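Local structure of DUF871 domain-containing protein (2P0O) at residues 25-29 against 30-34; 48-51 against 52-56; 101-104 against 105-108; 299-302 against 303-306; 357-360 against 361-364. The protein is of unknown function but probably hydrolyses 6-phosphorylated N-acetylmuramic acid glycosides, pairing a TIM barrel with a cyclophilin-like domain. All blocks are in the same frame, centred on the assembly; numbering follows the deposited sequence.

Contact 1 (25-29 against 30-34)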
loop_
_atom_site.group_PDB
_atom_site.type_symbol
_atom_site.label_atom_id
_atom_site.label_comp_id
_atom_site.label_asym_id
_atom_site.label_seq_id
_atom_site.Cartn_x
_atom_site.Cartn_y
_atom_site.Cartn_z
ATOM N N LYS A 25 -4.509 -10.729 10.883
ATOM C CA LYS A 25 -4.182 -9.366 11.302
ATOM C C LYS A 25 -4.385 -8.359 10.178
ATOM O O LYS A 25 -4.895 -7.275 10.408
ATOM C CB LYS A 25 -2.745 -9.278 11.772
ATOM C CG LYS A 25 -2.593 -9.611 13.223
ATOM C CD LYS A 25 -1.130 -9.648 13.618
ATOM C CE LYS A 25 -1.030 -10.220 15.025
ATOM N NZ LYS A 25 0.384 -10.122 15.454
HETATM N N MSE A 26 -3.986 -8.724 8.960
HETATM C CA MSE A 26 -4.112 -7.814 7.822
HETATM C C MSE A 26 -5.586 -7.494 7.550
HETATM O O MSE A 26 -5.939 -6.330 7.335
HETATM C CB MSE A 26 -3.381 -8.356 6.595
HETATM C CG MSE A 26 -1.851 -8.350 6.778
HETATM SE SE MSE A 26 -1.113 -6.532 7.108
HETATM C CE MSE A 26 -0.766 -6.018 5.253
ATOM N N LYS A 27 -6.443 -8.514 7.602
ATOM C CA LYS A 27 -7.879 -8.290 7.523
ATOM C C LYS A 27 -8.377 -7.263 8.560
ATOM O O LYS A 27 -9.062 -6.310 8.186
ATOM C CB LYS A 27 -8.661 -9.593 7.653
ATOM C CG LYS A 27 -10.164 -9.379 7.807
ATOM C CD LYS A 27 -10.779 -9.016 6.478
ATOM C CE LYS A 27 -12.265 -8.777 6.636
ATOM N NZ LYS A 27 -12.856 -8.536 5.296
ATOM N N ALA A 28 -8.036 -7.452 9.837
ATOM C CA ALA A 28 -8.373 -6.463 10.870
ATOM C C ALA A 28 -7.734 -5.075 10.636
ATOM O O ALA A 28 -8.167 -4.068 11.192
ATOM C CB ALA A 28 -8.046 -6.991 12.277
ATOM N N LEU A 29 -6.710 -5.009 9.802
ATOM C CA LEU A 29 -6.095 -3.726 9.506
ATOM C C LEU A 29 -6.694 -3.078 8.258
ATOM O O LEU A 29 -6.164 -2.079 7.782
ATOM C CB LEU A 29 -4.587 -3.926 9.320
ATOM C CG LEU A 29 -3.584 -3.796 10.481
ATOM C CD1 LEU A 29 -4.178 -3.775 11.850
ATOM C CD2 LEU A 29 -2.436 -4.822 10.367
ATOM N N GLY A 30 -7.769 -3.648 7.708
ATOM C CA GLY A 30 -8.399 -3.079 6.509
ATOM C C GLY A 30 -7.985 -3.643 5.144
ATOM O O GLY A 30 -8.203 -3.001 4.110
ATOM N N PHE A 31 -7.407 -4.843 5.137
ATOM C CA PHE A 31 -7.051 -5.577 3.900
ATOM C C PHE A 31 -8.109 -6.640 3.596
ATOM O O PHE A 31 -8.367 -7.472 4.454
ATOM C CB PHE A 31 -5.662 -6.212 4.055
ATOM C CG PHE A 31 -4.540 -5.196 4.117
ATOM C CD1 PHE A 31 -4.282 -4.479 5.303
ATOM C CD2 PHE A 31 -3.752 -4.948 2.989
ATOM C CE1 PHE A 31 -3.263 -3.521 5.361
ATOM C CE2 PHE A 31 -2.708 -4.004 3.020
ATOM C CZ PHE A 31 -2.466 -3.287 4.205
ATOM N N ASP A 32 -8.735 -6.587 2.414
ATOM C CA ASP A 32 -9.844 -7.485 2.071
ATOM C C ASP A 32 -9.565 -8.471 0.964
ATOM O O ASP A 32 -10.480 -9.203 0.545
ATOM C CB ASP A 32 -11.126 -6.713 1.687
ATOM C CG ASP A 32 -11.669 -5.879 2.818
ATOM O OD1 ASP A 32 -11.824 -6.411 3.940
ATOM O OD2 ASP A 32 -11.933 -4.673 2.571
ATOM N N GLY A 33 -8.325 -8.484 0.482
ATOM C CA GLY A 33 -7.962 -9.292 -0.667
ATOM C C GLY A 33 -6.637 -10.008 -0.551
ATOM O O GLY A 33 -5.700 -9.542 0.129
ATOM N N ILE A 34 -6.573 -11.150 -1.245
ATOM C CA ILE A 34 -5.379 -11.940 -1.389
ATOM C C ILE A 34 -5.084 -12.160 -2.872
ATOM O O ILE A 34 -5.997 -12.434 -3.673
ATOM C CB ILE A 34 -5.506 -13.317 -0.691
ATOM C CG1 ILE A 34 -5.712 -13.138 0.817
ATOM C CG2 ILE A 34 -4.277 -14.197 -1.017
ATOM C CD1 ILE A 34 -6.350 -14.346 1.510
HETATM O O HOH W 1 -11.213 -5.292 6.453
#
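Met26 and Phe31 make the tight side of this local contact, where helix 17-28 ends and the chain turns into strand 33-38. The terminal methyl of Met26, a selenomethionine, sits over the centre of the Phe31 ring: CE lies 3.4 Å from the ring centroid, 14° off the normal, a CH-pi contact. Its selenium is over the same face but farther out, which makes the pair a Met-aromatic contact. Bends at chi2 and chi3 (the latter -90°) fold the Met26 chain so that the methyl, not the selenium, presses on the ring. Ile7 of strand 4-8 touches both side chains, and Phe234 meets the Phe31 ring edge-to-face, so this side faces the protein interior.

The other side is polar and looser. Lys27 NZ forms a salt bridge with Asp32 OD1 at 2.7 Å, meeting the carboxylate oxygen on its anti side and 25° out of plane; the ammonium has a second partner in Lys63 O. A water donates to both Lys27 O and Asp32 OD1, spanning backbone and carboxylate.

Between the two sides the backbone closes. Phe31 N donates to Met26 O at 3.0 Å, and Gly30 N donates to Lys27 O, also at 3.0 Å. Met26 O takes Leu29 N as well, from the opposite face of its carbonyl plane. Gly30 has a positive phi, which turns the chain out of the helix. These bonds define a Schellman motif with Gly30 as C-prime residue, ending the helix of a TIM-barrel beta-alpha-beta unit.

Contact 2 (48-51 against 52-56)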
loop_
_atom_site.group_PDB
_atom_site.type_symbol
_atom_site.label_atom_id
_atom_site.label_comp_id
_atom_site.label_asym_id
_atom_site.label_seq_id
_atom_site.Cartn_x
_atom_site.Cartn_y
_atom_site.Cartn_z
ATOM N N TYR A 48 -0.285 -28.955 -4.042
ATOM C CA TYR A 48 -0.728 -27.584 -4.029
ATOM C C TYR A 48 -2.240 -27.469 -3.930
ATOM O O TYR A 48 -2.751 -26.470 -3.405
ATOM C CB TYR A 48 -0.215 -26.868 -5.275
ATOM C CG TYR A 48 1.290 -26.717 -5.300
ATOM C CD1 TYR A 48 2.118 -27.752 -5.749
ATOM C CD2 TYR A 48 1.887 -25.535 -4.874
ATOM C CE1 TYR A 48 3.502 -27.605 -5.772
ATOM C CE2 TYR A 48 3.260 -25.376 -4.897
ATOM C CZ TYR A 48 4.063 -26.409 -5.340
ATOM O OH TYR A 48 5.427 -26.220 -5.343
ATOM N N ARG A 49 -2.948 -28.483 -4.435
ATOM C CA ARG A 49 -4.421 -28.501 -4.398
ATOM C C ARG A 49 -4.936 -28.415 -2.961
ATOM O O ARG A 49 -5.936 -27.700 -2.715
ATOM C CB ARG A 49 -4.996 -29.746 -5.100
ATOM C CG ARG A 49 -6.437 -29.538 -5.619
ATOM C CD ARG A 49 -7.101 -30.864 -5.985
ATOM N NE ARG A 49 -8.311 -30.687 -6.797
ATOM C CZ ARG A 49 -9.539 -30.503 -6.310
ATOM N NH1 ARG A 49 -10.561 -30.358 -7.147
ATOM N NH2 ARG A 49 -9.755 -30.462 -4.995
ATOM N N GLN A 50 -4.243 -29.135 -2.017
ATOM C CA GLN A 50 -4.628 -29.068 -0.611
ATOM C C GLN A 50 -4.230 -27.741 0.029
ATOM O O GLN A 50 -4.941 -27.218 0.882
ATOM C CB GLN A 50 -4.113 -30.212 0.240
ATOM C CG GLN A 50 -5.036 -30.477 1.437
ATOM C CD GLN A 50 -4.313 -30.643 2.801
ATOM O OE1 GLN A 50 -4.325 -31.760 3.412
ATOM N NE2 GLN A 50 -3.692 -29.525 3.303
ATOM N N ARG A 51 -3.098 -27.181 -0.418
ATOM C CA ARG A 51 -2.673 -25.833 -0.006
ATOM C C ARG A 51 -3.717 -24.761 -0.367
ATOM O O ARG A 51 -4.013 -23.863 0.414
ATOM C CB ARG A 51 -1.304 -25.482 -0.610
ATOM C CG ARG A 51 -0.137 -26.061 0.190
ATOM C CD ARG A 51 1.204 -25.783 -0.434
ATOM N NE ARG A 51 2.176 -26.773 0.021
ATOM C CZ ARG A 51 3.461 -26.814 -0.333
ATOM N NH1 ARG A 51 3.978 -25.911 -1.158
ATOM N NH2 ARG A 51 4.238 -27.772 0.152
ATOM N N LEU A 52 -4.268 -24.856 -1.572
ATOM C CA LEU A 52 -5.293 -23.926 -2.045
ATOM C C LEU A 52 -6.585 -24.129 -1.302
ATOM O O LEU A 52 -7.259 -23.150 -1.017
ATOM C CB LEU A 52 -5.515 -24.083 -3.551
ATOM C CG LEU A 52 -6.114 -22.920 -4.418
ATOM C CD1 LEU A 52 -5.287 -21.623 -4.354
ATOM C CD2 LEU A 52 -6.267 -23.356 -5.876
ATOM N N THR A 53 -6.932 -25.425 -0.967
ATOM C CA THR A 53 -8.089 -25.736 -0.165
ATOM C C THR A 53 -7.930 -25.145 1.236
ATOM O O THR A 53 -8.901 -24.654 1.808
ATOM C CB THR A 53 -8.421 -27.281 -0.120
ATOM O OG1 THR A 53 -8.466 -27.778 -1.490
ATOM C CG2 THR A 53 -9.788 -27.530 0.588
ATOM N N ASP A 54 -6.716 -25.190 1.803
ATOM C CA ASP A 54 -6.418 -24.549 3.165
ATOM C C ASP A 54 -6.553 -23.015 3.100
ATOM O O ASP A 54 -7.105 -22.391 4.031
ATOM C CB ASP A 54 -4.997 -24.866 3.648
ATOM C CG ASP A 54 -4.748 -26.344 3.854
ATOM O OD1 ASP A 54 -5.657 -27.078 4.375
ATOM O OD2 ASP A 54 -3.613 -26.781 3.493
ATOM N N LEU A 55 -6.046 -22.411 2.026
ATOM C CA LEU A 55 -6.061 -20.938 1.918
ATOM C C LEU A 55 -7.488 -20.380 1.715
ATOM O O LEU A 55 -7.899 -19.422 2.387
ATOM C CB LEU A 55 -5.102 -20.423 0.812
ATOM C CG LEU A 55 -5.172 -18.903 0.522
ATOM C CD1 LEU A 55 -4.749 -18.107 1.731
ATOM C CD2 LEU A 55 -4.370 -18.449 -0.712
ATOM N N GLY A 56 -8.234 -20.989 0.774
ATOM C CA GLY A 56 -9.651 -20.664 0.570
ATOM C C GLY A 56 -10.459 -20.733 1.852
ATOM O O GLY A 56 -11.383 -19.916 2.056
#
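Gln50 and Asp54, one turn apart on helix 48-62, meet through their side-chain ends: Gln50 NE2 donates to Asp54 OD2 at 2.8 Å. The bond is weak, with an N-H...O angle of only 128°, and the amide and carboxylate planes stand 80° apart, so the two groups cross instead of pairing flat. A bend at chi2 (-133°) swings the Gln50 amide, which starts out away from the following turn, back over Asp54.

Beside them Thr53 OG1 lies 2.8 Å from Arg49 O. With OG1 beside its own backbone N, the hydroxyl reaches the carbonyl that Thr53 N also engages, at 3.0 Å.

The backbone positions these groups. Leu52 N to Tyr48 O (2.9 Å), Asp54 N to Gln50 O (2.8 Å) and Leu55 N to Arg51 O (3.0 Å) continue the i to i+4 series. Farther out, Leu52 packs on Val68 and Leu55 on Ile66, both of strand 65-70, while Arg51 NH1 is hydrogen-bonded to Leu11 O. The result is an amphipathic alpha-helix, apolar toward the sheet and polar along Gln50, Thr53 and Asp54, as in the outer helices of a TIM barrel.

Contact 3 (101-104 against 105-108)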
loop_
_atom_site.group_PDB
_atom_site.type_symbol
_atom_site.label_atom_id
_atom_site.label_comp_id
_atom_site.label_asym_id
_atom_site.label_seq_id
_atom_site.Cartn_x
_atom_site.Cartn_y
_atom_site.Cartn_z
ATOM N N GLY A 101 -2.674 -20.346 -22.184
ATOM C CA GLY A 101 -3.641 -21.348 -22.633
ATOM C C GLY A 101 -5.144 -21.195 -22.453
ATOM O O GLY A 101 -5.879 -22.183 -22.553
ATOM N N ILE A 102 -5.617 -19.981 -22.187
ATOM C CA ILE A 102 -7.064 -19.740 -22.118
ATOM C C ILE A 102 -7.427 -18.663 -23.137
ATOM O O ILE A 102 -6.741 -17.641 -23.232
ATOM C CB ILE A 102 -7.526 -19.345 -20.660
ATOM C CG1 ILE A 102 -7.387 -20.524 -19.676
ATOM C CG2 ILE A 102 -8.946 -18.772 -20.634
ATOM C CD1 ILE A 102 -8.051 -21.850 -20.090
ATOM N N THR A 103 -8.487 -18.885 -23.903
ATOM C CA THR A 103 -8.909 -17.873 -24.869
ATOM C C THR A 103 -9.650 -16.696 -24.222
ATOM O O THR A 103 -10.223 -16.811 -23.130
ATOM C CB THR A 103 -9.794 -18.457 -25.981
ATOM O OG1 THR A 103 -11.084 -18.756 -25.448
ATOM C CG2 THR A 103 -9.170 -19.720 -26.562
ATOM N N ILE A 104 -9.630 -15.571 -24.932
ATOM C CA ILE A 104 -10.386 -14.378 -24.575
ATOM C C ILE A 104 -11.867 -14.737 -24.417
ATOM O O ILE A 104 -12.544 -14.240 -23.499
ATOM C CB ILE A 104 -10.196 -13.267 -25.642
ATOM C CG1 ILE A 104 -8.751 -12.732 -25.633
ATOM C CG2 ILE A 104 -11.189 -12.142 -25.455
ATOM C CD1 ILE A 104 -8.367 -11.918 -24.409
ATOM N N GLU A 105 -12.335 -15.622 -25.292
ATOM C CA GLU A 105 -13.704 -16.107 -25.277
ATOM C C GLU A 105 -14.073 -16.884 -24.007
ATOM O O GLU A 105 -15.151 -16.680 -23.438
ATOM C CB GLU A 105 -13.965 -16.965 -26.514
ATOM C CG GLU A 105 -15.399 -17.436 -26.635
ATOM C CD GLU A 105 -15.564 -18.573 -27.624
ATOM O OE1 GLU A 105 -14.641 -18.806 -28.445
ATOM O OE2 GLU A 105 -16.633 -19.232 -27.589
ATOM N N GLN A 106 -13.187 -17.781 -23.581
ATOM C CA GLN A 106 -13.378 -18.506 -22.330
ATOM C C GLN A 106 -13.451 -17.524 -21.173
ATOM O O GLN A 106 -14.303 -17.639 -20.281
ATOM C CB GLN A 106 -12.230 -19.480 -22.106
ATOM C CG GLN A 106 -12.343 -20.748 -22.934
ATOM C CD GLN A 106 -11.063 -21.532 -22.898
ATOM O OE1 GLN A 106 -10.010 -21.030 -23.282
ATOM N NE2 GLN A 106 -11.132 -22.756 -22.410
HETATM N N MSE A 107 -12.559 -16.544 -21.228
HETATM C CA MSE A 107 -12.441 -15.517 -20.220
HETATM C C MSE A 107 -13.679 -14.652 -20.095
HETATM O O MSE A 107 -14.078 -14.321 -18.984
HETATM C CB MSE A 107 -11.219 -14.660 -20.499
HETATM C CG MSE A 107 -9.959 -15.257 -19.915
HETATM SE SE MSE A 107 -8.331 -14.209 -20.301
HETATM C CE MSE A 107 -9.112 -12.429 -20.534
ATOM N N ALA A 108 -14.266 -14.287 -21.231
ATOM C CA ALA A 108 -15.501 -13.514 -21.257
ATOM C C ALA A 108 -16.629 -14.287 -20.572
ATOM O O ALA A 108 -17.265 -13.771 -19.647
ATOM C CB ALA A 108 -15.876 -13.166 -22.689
#
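The flat amide of Gln106 meets Thr103 through its oxygen: Thr103 N donates to Gln106 OE1 at 2.7 Å, in the carbonyl plane and nearly straight at 165°. Ile102 crosses this side chain at about a right angle, bringing CG2 to 3.6 Å from Gln106 OE1, while Ile102 CD1 approaches the amide near both OE1 and NE2. Thr103 OG1 adds a weak hydrogen bond to the same oxygen.

In return, Gln106 N donates to Thr103 OG1 at 3.0 Å, with an angle of 163° at the hydrogen. Thr103 chi1 of 73° places OG1 between the backbone N and the carbonyl carbon, turned toward the first turn of helix 104-111. The two reciprocal bonds, backbone to side chain in each direction, form a capping box with Thr103 as N-cap. The box starts a helix that follows strand 95-98 in the TIM barrel.

Below the cap the helical bonds begin with Met107 N to Thr103 O at 3.0 Å and Ala108 N to Ile104 O at 2.8 Å. The apolar side is led by Met107, a selenomethionine. Its CG lies 3.7 Å from Ile102 CG2, and its methyl CE is 4.0 Å from Ile104 CD1, beyond a bend at chi3. Met107 also reaches Ile116 and Leu118 of strand 115-119, and both it and Ile104 touch Leu131 of helix 125-133.

Contact 4 (299-302 against 303-306); sequences ARPV and GTVT
A type II beta turn from Pro301 to Thr304 makes this local contact, leading the chain into strand 304-308 of the antiparallel sheet in the cyclophilin-like C-terminal part. The directions of 299-302 and 303-306 differ by 134°, evidence of a sharp reversal.

Pro301 O is gripped twice by Thr304. Thr304 N donates to Pro301 O at 3.0 Å, in the carbonyl plane, and Thr304 OG1 donates to the same oxygen at 2.7 Å, tilted 17° from that plane. The hydroxyl reaches back because Thr304 chi1 of -62° sets OG1 beside its own backbone N, leaving CG2 to face Arg300, with 4.0 Å between Thr304 CG2 and Arg300 CB. Gly303 takes the third turn position with a positive phi, as a type II turn requires there.

Arg300 runs across Thr304 and Thr306 at about a right angle to each. Its aliphatic part does the touching, Arg300 CD to Thr306 CG2 at 3.8 Å, and its guanidinium goes on to Pro327 O through NH2. A water lying in the guanidinium plane, at its edge, links Arg300 to Thr306: it accepts from Arg300 NH1 at 2.8 Å and donates to Thr306 OG1 at 2.9 Å.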
loop_
_atom_site.group_PDB
_atom_site.type_symbol
_atom_site.label_atom_id
_atom_site.label_comp_id
_atom_site.label_asym_id
_atom_site.label_seq_id
_atom_site.Cartn_x
_atom_site.Cartn_y
_atom_site.Cartn_z
ATOM N N ALA A 299 19.528 25.184 10.268
ATOM C CA ALA A 299 18.922 24.901 8.963
ATOM C C ALA A 299 17.730 23.934 9.115
ATOM O O ALA A 299 17.674 23.150 10.072
ATOM C CB ALA A 299 19.974 24.336 8.021
ATOM N N ARG A 300 16.779 23.964 8.188
ATOM C CA ARG A 300 15.584 23.132 8.324
ATOM C C ARG A 300 15.381 22.183 7.131
ATOM O O ARG A 300 14.441 22.375 6.331
ATOM C CB ARG A 300 14.356 24.023 8.536
ATOM C CG ARG A 300 14.460 24.885 9.803
ATOM C CD ARG A 300 13.422 25.975 9.839
ATOM N NE ARG A 300 13.766 27.070 8.926
ATOM C CZ ARG A 300 12.881 27.906 8.378
ATOM N NH1 ARG A 300 11.570 27.785 8.634
ATOM N NH2 ARG A 300 13.312 28.873 7.567
ATOM N N PRO A 301 16.267 21.169 6.983
ATOM C CA PRO A 301 16.076 20.260 5.842
ATOM C C PRO A 301 14.726 19.555 5.897
ATOM O O PRO A 301 14.053 19.550 6.956
ATOM C CB PRO A 301 17.274 19.283 5.934
ATOM C CG PRO A 301 17.736 19.362 7.359
ATOM C CD PRO A 301 17.458 20.810 7.777
ATOM N N VAL A 302 14.298 19.020 4.762
ATOM C CA VAL A 302 13.002 18.353 4.676
ATOM C C VAL A 302 12.766 17.428 5.880
ATOM O O VAL A 302 13.598 16.606 6.221
ATOM C CB VAL A 302 12.768 17.636 3.281
ATOM C CG1 VAL A 302 13.884 16.640 2.960
ATOM C CG2 VAL A 302 11.398 16.954 3.255
ATOM N N GLY A 303 11.648 17.625 6.554
ATOM C CA GLY A 303 11.252 16.764 7.678
ATOM C C GLY A 303 11.493 17.404 9.020
ATOM O O GLY A 303 11.076 16.873 10.027
ATOM N N THR A 304 12.160 18.558 9.029
ATOM C CA THR A 304 12.466 19.283 10.252
ATOM C C THR A 304 11.200 19.761 10.965
ATOM O O THR A 304 10.331 20.412 10.360
ATOM C CB THR A 304 13.515 20.430 10.022
ATOM O OG1 THR A 304 14.769 19.866 9.567
ATOM C CG2 THR A 304 13.808 21.190 11.326
ATOM N N VAL A 305 11.092 19.396 12.240
ATOM C CA VAL A 305 10.011 19.869 13.112
ATOM C C VAL A 305 10.459 21.084 13.902
ATOM O O VAL A 305 11.474 21.055 14.630
ATOM C CB VAL A 305 9.567 18.764 14.099
ATOM C CG1 VAL A 305 8.323 19.187 14.873
ATOM C CG2 VAL A 305 9.342 17.446 13.358
ATOM N N THR A 306 9.678 22.152 13.782
ATOM C CA THR A 306 10.052 23.464 14.304
ATOM C C THR A 306 8.943 24.078 15.142
ATOM O O THR A 306 7.753 23.741 14.982
ATOM C CB THR A 306 10.388 24.482 13.146
ATOM O OG1 THR A 306 9.186 24.854 12.470
ATOM C CG2 THR A 306 11.299 23.874 12.116
HETATM O O HOH W 2 9.860 26.090 9.975
#

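Contact 5 (357-360 against 361-364); sequences LVTE and GTIE
Thr359 O is gripped by two donors from Thr362: the hydroxyl OG1 at 2.7 Å and the backbone N at 3.2 Å. The N-H arrives in the carbonyl plane with an angle of 139° at the hydrogen, while OG1 is tilted 16° from that plane. Thr362 holds OG1 between its backbone N and carbonyl carbon (chi1 66°), which directs the hydroxyl back across the turn and leaves CG2 to meet the methyl of Thr359, with Thr362 CG2 and Thr359 CG2 3.8 Å apart.

This is a type II beta turn from Thr359 to Thr362, connecting strand 354-359 to the C-terminal helix 363-370. Gly361, with a positive phi, occupies its third position.

On the buried side, Val358 passes Thr362 in the opposite direction, with Val358 CB 3.7 Å from Thr362 OG1. Val358 CG2 then meets Ile363 CG1 at 3.8 Å, the two side chains crossing at about a right angle. Ile363 continues onto Leu244 of strand 242-247 and onto Ala232 and Gln233 of helix 228-240, while its backbone N is hydrogen-bonded to Glu246 OE2.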
loop_
_atom_site.group_PDB
_atom_site.type_symbol
_atom_site.label_atom_id
_atom_site.label_comp_id
_atom_site.label_asym_id
_atom_site.label_seq_id
_atom_site.Cartn_x
_atom_site.Cartn_y
_atom_site.Cartn_z
ATOM N N LEU A 357 2.980 12.566 15.852
ATOM C CA LEU A 357 4.434 12.424 15.922
ATOM C C LEU A 357 4.728 11.649 17.177
ATOM O O LEU A 357 4.219 11.996 18.260
ATOM C CB LEU A 357 5.098 13.812 15.981
ATOM C CG LEU A 357 4.776 14.725 14.795
ATOM C CD1 LEU A 357 5.596 16.040 14.853
ATOM C CD2 LEU A 357 4.986 13.971 13.419
ATOM N N VAL A 358 5.517 10.584 17.033
ATOM C CA VAL A 358 5.913 9.783 18.175
ATOM C C VAL A 358 7.430 9.588 18.129
ATOM O O VAL A 358 8.077 9.734 17.070
ATOM C CB VAL A 358 5.171 8.404 18.270
ATOM C CG1 VAL A 358 3.662 8.581 18.481
ATOM C CG2 VAL A 358 5.460 7.520 17.028
ATOM N N THR A 359 8.007 9.277 19.270
ATOM C CA THR A 359 9.454 9.205 19.301
ATOM C C THR A 359 9.952 7.876 18.685
ATOM O O THR A 359 9.227 6.864 18.652
ATOM C CB THR A 359 10.004 9.509 20.710
ATOM O OG1 THR A 359 11.248 10.225 20.585
ATOM C CG2 THR A 359 10.209 8.228 21.507
ATOM N N GLU A 360 11.159 7.923 18.137
ATOM C CA GLU A 360 11.691 6.827 17.332
ATOM C C GLU A 360 11.641 5.485 18.082
ATOM O O GLU A 360 12.002 5.406 19.254
ATOM C CB GLU A 360 13.120 7.143 16.843
ATOM C CG GLU A 360 13.692 6.071 15.892
ATOM C CD GLU A 360 15.131 6.328 15.405
ATOM O OE1 GLU A 360 15.885 7.119 16.040
ATOM O OE2 GLU A 360 15.504 5.714 14.363
ATOM N N GLY A 361 11.134 4.464 17.386
ATOM C CA GLY A 361 11.082 3.095 17.872
ATOM C C GLY A 361 9.791 2.717 18.580
ATOM O O GLY A 361 9.660 1.569 19.022
ATOM N N THR A 362 8.837 3.656 18.687
ATOM C CA THR A 362 7.636 3.433 19.525
ATOM C C THR A 362 6.333 3.222 18.723
ATOM O O THR A 362 5.257 3.025 19.299
ATOM C CB THR A 362 7.437 4.535 20.595
ATOM O OG1 THR A 362 7.154 5.787 19.966
ATOM C CG2 THR A 362 8.691 4.692 21.454
ATOM N N ILE A 363 6.431 3.267 17.404
ATOM C CA ILE A 363 5.254 3.116 16.556
ATOM C C ILE A 363 4.453 1.847 16.916
ATOM O O ILE A 363 3.228 1.900 17.050
ATOM C CB ILE A 363 5.614 3.174 15.062
ATOM C CG1 ILE A 363 5.567 4.636 14.577
ATOM C CG2 ILE A 363 4.611 2.321 14.201
ATOM C CD1 ILE A 363 5.787 4.807 13.074
ATOM N N GLU A 364 5.152 0.725 17.100
ATOM C CA GLU A 364 4.495 -0.530 17.453
ATOM C C GLU A 364 3.679 -0.471 18.753
ATOM O O GLU A 364 2.520 -0.888 18.763
ATOM C CB GLU A 364 5.489 -1.687 17.471
ATOM C CG GLU A 364 6.132 -1.952 16.102
ATOM C CD GLU A 364 7.535 -1.334 15.925
ATOM O OE1 GLU A 364 7.731 -0.128 16.274
ATOM O OE2 GLU A 364 8.433 -2.086 15.434
#

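Contacts 1 to 3 belong to the TIM barrel, contact 4 to the C-terminal domain, and contact 5 to the strand-to-helix turn at the chain's end. The centre of contact 1 is about 12 Å from that of the chain; it combines a buried Met-aromatic pair with a salt bridge at its rim and touches contact 2 (Ile34 CD1 to Leu55 CD1, 4.1 Å). Contacts 2 and 3 set polar side-chain bonds on the outer side, along one barrel helix and starting another. Contacts 4 and 5 share a type II turn whose first carbonyl accepts from both the N and OG1 of a threonine, and meet through Val305 CG1 and Leu357 CD1 (4.2 Å); contact 4 is more buried.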